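Local coordinates for yfhH hypothetical protein (Bacillus subtilis, PDB 1SF9) that is of unknown function, a member of the DUF1811 family that forms a homodimer and has been put forward as a putative transcriptional regulator, at residues T68-P77 / A118-E126. Residues are numbered along the deposited sequence; the frame is centred on the assembly and turned at random.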
loop_
_atom_site.group_PDB
_atom_site.type_symbol
_atom_site.label_atom_id
_atom_site.label_comp_id
_atom_site.label_asym_id
_atom_site.label_seq_id
_atom_site.Cartn_x
_atom_site.Cartn_y
_atom_site.Cartn_z
ATOM N N THR A 68 0.909 -5.091 -0.556
ATOM C CA THR A 68 0.204 -4.039 0.152
ATOM C C THR A 68 -0.519 -3.149 -0.847
ATOM O O THR A 68 -1.653 -2.729 -0.614
ATOM C CB THR A 68 1.193 -3.205 0.981
ATOM O OG1 THR A 68 1.740 -4.024 2.011
ATOM C CG2 THR A 68 0.492 -1.988 1.601
ATOM N N MET A 69 0.122 -2.879 -1.975
ATOM C CA MET A 69 -0.517 -2.028 -2.975
ATOM C C MET A 69 -1.666 -2.718 -3.665
ATOM O O MET A 69 -2.737 -2.132 -3.839
ATOM C CB MET A 69 0.506 -1.549 -3.998
ATOM C CG MET A 69 1.414 -0.518 -3.438
ATOM S SD MET A 69 0.511 0.942 -2.824
ATOM C CE MET A 69 -0.486 1.349 -4.211
ATOM N N ALA A 70 -1.462 -3.969 -4.058
ATOM C CA ALA A 70 -2.536 -4.704 -4.729
ATOM C C ALA A 70 -3.760 -4.773 -3.824
ATOM O O ALA A 70 -4.907 -4.624 -4.281
ATOM C CB ALA A 70 -2.068 -6.123 -5.110
ATOM N N LYS A 71 -3.530 -5.013 -2.541
ATOM C CA LYS A 71 -4.629 -5.088 -1.586
ATOM C C LYS A 71 -5.392 -3.769 -1.512
ATOM O O LYS A 71 -6.595 -3.763 -1.283
ATOM C CB LYS A 71 -4.115 -5.446 -0.182
ATOM C CG LYS A 71 -3.759 -6.918 -0.033
ATOM C CD LYS A 71 -3.329 -7.267 1.397
ATOM C CE LYS A 71 -2.998 -8.757 1.478
ATOM N NZ LYS A 71 -2.510 -9.184 2.833
ATOM N N ALA A 72 -4.703 -2.651 -1.698
ATOM C CA ALA A 72 -5.412 -1.374 -1.626
ATOM C C ALA A 72 -6.398 -1.248 -2.797
ATOM O O ALA A 72 -7.416 -0.582 -2.675
ATOM C CB ALA A 72 -4.411 -0.208 -1.606
ATOM N N TYR A 73 -6.104 -1.898 -3.922
ATOM C CA TYR A 73 -7.001 -1.837 -5.075
ATOM C C TYR A 73 -8.246 -2.687 -4.928
ATOM O O TYR A 73 -9.204 -2.512 -5.677
ATOM C CB TYR A 73 -6.252 -2.202 -6.365
ATOM C CG TYR A 73 -5.433 -1.052 -6.904
ATOM C CD1 TYR A 73 -4.113 -0.841 -6.465
ATOM C CD2 TYR A 73 -5.979 -0.134 -7.810
ATOM C CE1 TYR A 73 -3.375 0.249 -6.902
ATOM C CE2 TYR A 73 -5.238 0.956 -8.261
ATOM C CZ TYR A 73 -3.937 1.140 -7.796
ATOM O OH TYR A 73 -3.242 2.242 -8.212
ATOM N N LEU A 74 -8.240 -3.609 -3.969
ATOM C CA LEU A 74 -9.406 -4.453 -3.698
ATOM C C LEU A 74 -10.392 -3.727 -2.802
ATOM O O LEU A 74 -11.582 -4.031 -2.790
ATOM C CB LEU A 74 -8.987 -5.725 -2.972
ATOM C CG LEU A 74 -8.481 -6.871 -3.839
ATOM C CD1 LEU A 74 -8.009 -8.001 -2.925
ATOM C CD2 LEU A 74 -9.615 -7.364 -4.749
ATOM N N LEU A 75 -9.886 -2.765 -2.034
ATOM C CA LEU A 75 -10.716 -2.016 -1.109
ATOM C C LEU A 75 -11.487 -0.889 -1.801
ATOM O O LEU A 75 -11.243 -0.573 -2.967
ATOM C CB LEU A 75 -9.833 -1.477 0.021
ATOM C CG LEU A 75 -9.146 -2.613 0.804
ATOM C CD1 LEU A 75 -8.070 -2.067 1.728
ATOM C CD2 LEU A 75 -10.196 -3.378 1.615
ATOM N N ASN A 76 -12.439 -0.295 -1.094
ATOM C CA ASN A 76 -13.223 0.786 -1.671
ATOM C C ASN A 76 -12.863 2.058 -0.924
ATOM O O ASN A 76 -13.101 2.171 0.274
ATOM C CB ASN A 76 -14.723 0.508 -1.528
ATOM C CG ASN A 76 -15.594 1.544 -2.257
ATOM O OD1 ASN A 76 -15.120 2.613 -2.672
ATOM N ND2 ASN A 76 -16.883 1.230 -2.403
ATOM N N PRO A 77 -12.268 3.030 -1.625
ATOM C CA PRO A 77 -11.895 4.278 -0.964
ATOM C C PRO A 77 -13.033 4.910 -0.172
ATOM O O PRO A 77 -12.794 5.548 0.840
ATOM C CB PRO A 77 -11.435 5.174 -2.123
ATOM C CG PRO A 77 -10.967 4.197 -3.158
ATOM C CD PRO A 77 -11.977 3.081 -3.071
ATOM N N ALA A 118 1.282 10.327 2.751
ATOM C CA ALA A 118 0.326 9.405 2.147
ATOM C C ALA A 118 0.571 7.953 2.464
ATOM O O ALA A 118 1.711 7.507 2.382
ATOM C CB ALA A 118 0.357 9.577 0.650
ATOM N N LEU A 119 -0.501 7.230 2.804
ATOM C CA LEU A 119 -0.429 5.779 3.061
ATOM C C LEU A 119 -1.489 5.052 2.252
ATOM O O LEU A 119 -2.592 5.569 2.037
ATOM C CB LEU A 119 -0.702 5.441 4.530
ATOM C CG LEU A 119 0.329 5.903 5.557
ATOM C CD1 LEU A 119 -0.222 5.663 6.970
ATOM C CD2 LEU A 119 1.617 5.130 5.346
ATOM N N PRO A 120 -1.182 3.825 1.786
ATOM C CA PRO A 120 -2.187 3.081 1.010
ATOM C C PRO A 120 -3.342 2.740 1.950
ATOM O O PRO A 120 -3.116 2.452 3.119
ATOM C CB PRO A 120 -1.444 1.825 0.582
ATOM C CG PRO A 120 0.016 2.228 0.613
ATOM C CD PRO A 120 0.090 3.086 1.854
ATOM N N ILE A 121 -4.579 2.767 1.463
ATOM C CA ILE A 121 -5.693 2.470 2.354
ATOM C C ILE A 121 -5.658 1.068 2.956
ATOM O O ILE A 121 -6.272 0.817 3.979
ATOM C CB ILE A 121 -7.069 2.751 1.696
ATOM C CG1 ILE A 121 -7.198 2.006 0.373
ATOM C CG2 ILE A 121 -7.223 4.251 1.469
ATOM C CD1 ILE A 121 -8.565 2.209 -0.305
ATOM N N SER A 122 -4.900 0.162 2.345
ATOM C CA SER A 122 -4.793 -1.195 2.852
ATOM C C SER A 122 -4.071 -1.314 4.200
ATOM O O SER A 122 -4.153 -2.363 4.829
ATOM C CB SER A 122 -4.074 -2.087 1.836
ATOM O OG SER A 122 -2.908 -1.435 1.390
ATOM N N VAL A 123 -3.365 -0.271 4.638
ATOM C CA VAL A 123 -2.668 -0.359 5.921
ATOM C C VAL A 123 -3.442 0.320 7.044
ATOM O O VAL A 123 -2.984 0.350 8.173
ATOM C CB VAL A 123 -1.203 0.235 5.875
ATOM C CG1 VAL A 123 -0.430 -0.351 4.698
ATOM C CG2 VAL A 123 -1.213 1.740 5.769
ATOM N N LEU A 124 -4.626 0.852 6.739
ATOM C CA LEU A 124 -5.428 1.513 7.767
ATOM C C LEU A 124 -6.437 0.559 8.388
ATOM O O LEU A 124 -7.307 0.019 7.705
ATOM C CB LEU A 124 -6.154 2.718 7.181
ATOM C CG LEU A 124 -5.218 3.776 6.601
ATOM C CD1 LEU A 124 -6.090 4.940 6.118
ATOM C CD2 LEU A 124 -4.208 4.283 7.645
ATOM N N GLN A 125 -6.306 0.342 9.697
ATOM C CA GLN A 125 -7.216 -0.559 10.393
ATOM C C GLN A 125 -8.130 0.247 11.303
ATOM O O GLN A 125 -7.692 1.172 11.973
ATOM C CB GLN A 125 -6.423 -1.565 11.227
ATOM C CG GLN A 125 -5.431 -2.403 10.412
ATOM C CD GLN A 125 -6.044 -3.019 9.154
ATOM O OE1 GLN A 125 -7.098 -3.666 9.205
ATOM N NE2 GLN A 125 -5.372 -2.826 8.013
ATOM N N GLU A 126 -9.408 -0.086 11.324
ATOM C CA GLU A 126 -10.308 0.648 12.203
ATOM C C GLU A 126 -9.876 0.388 13.645
ATOM O O GLU A 126 -9.444 -0.713 13.985
ATOM C CB GLU A 126 -11.762 0.231 11.958
ATOM C CG GLU A 126 -12.409 1.056 10.849
ATOM C CD GLU A 126 -13.855 0.688 10.554
ATOM O OE1 GLU A 126 -14.511 1.474 9.836
ATOM O OE2 GLU A 126 -14.336 -0.370 11.018
#
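Ala72 and Ser122 bring the two backbones within 4.5 Å (CA to CA), where the C-terminal part of helix 57-74 faces the short 3-10 turn 121-123, and strand 118-120 runs at 78° to helix segment 68-74. Ser122 carries the polar link: its OG donates to Thr68 O at 2.7 Å, tilted 32° out of the carbonyl plane, while Ala72 N, the regular helical donor, reaches the same oxygen from the opposite face. That OG gets there because chi1 of 48° tucks it between its own backbone N and carbonyl carbon. With an alanine in place of Ser122, Thr68 O would probably keep only its helical donor, and the one hydrogen bond between the two segments would be lost. Thr68 CG2 and Ala72 CB lie beside this bond. The Thr68 torsion that leaves OG1 to Glu64 O turns CG2 to Val123 CG1, 3.6 Å away, the two side chains crossing at about a right angle. Leu75 CD1 lies against Ser122 CA. Separately, Ile121 pushes its CD1 between Ala72 O, Leu75 CB and the ring of Pro77. Met69 lies close to the bound platinum ion. The helix belongs to the three-helix N-terminal half; the turn links the two outermost strands of the antiparallel sheet, so the contact is an interface between a helical bundle and a sheet, made through a strand-connecting 3-10 turn.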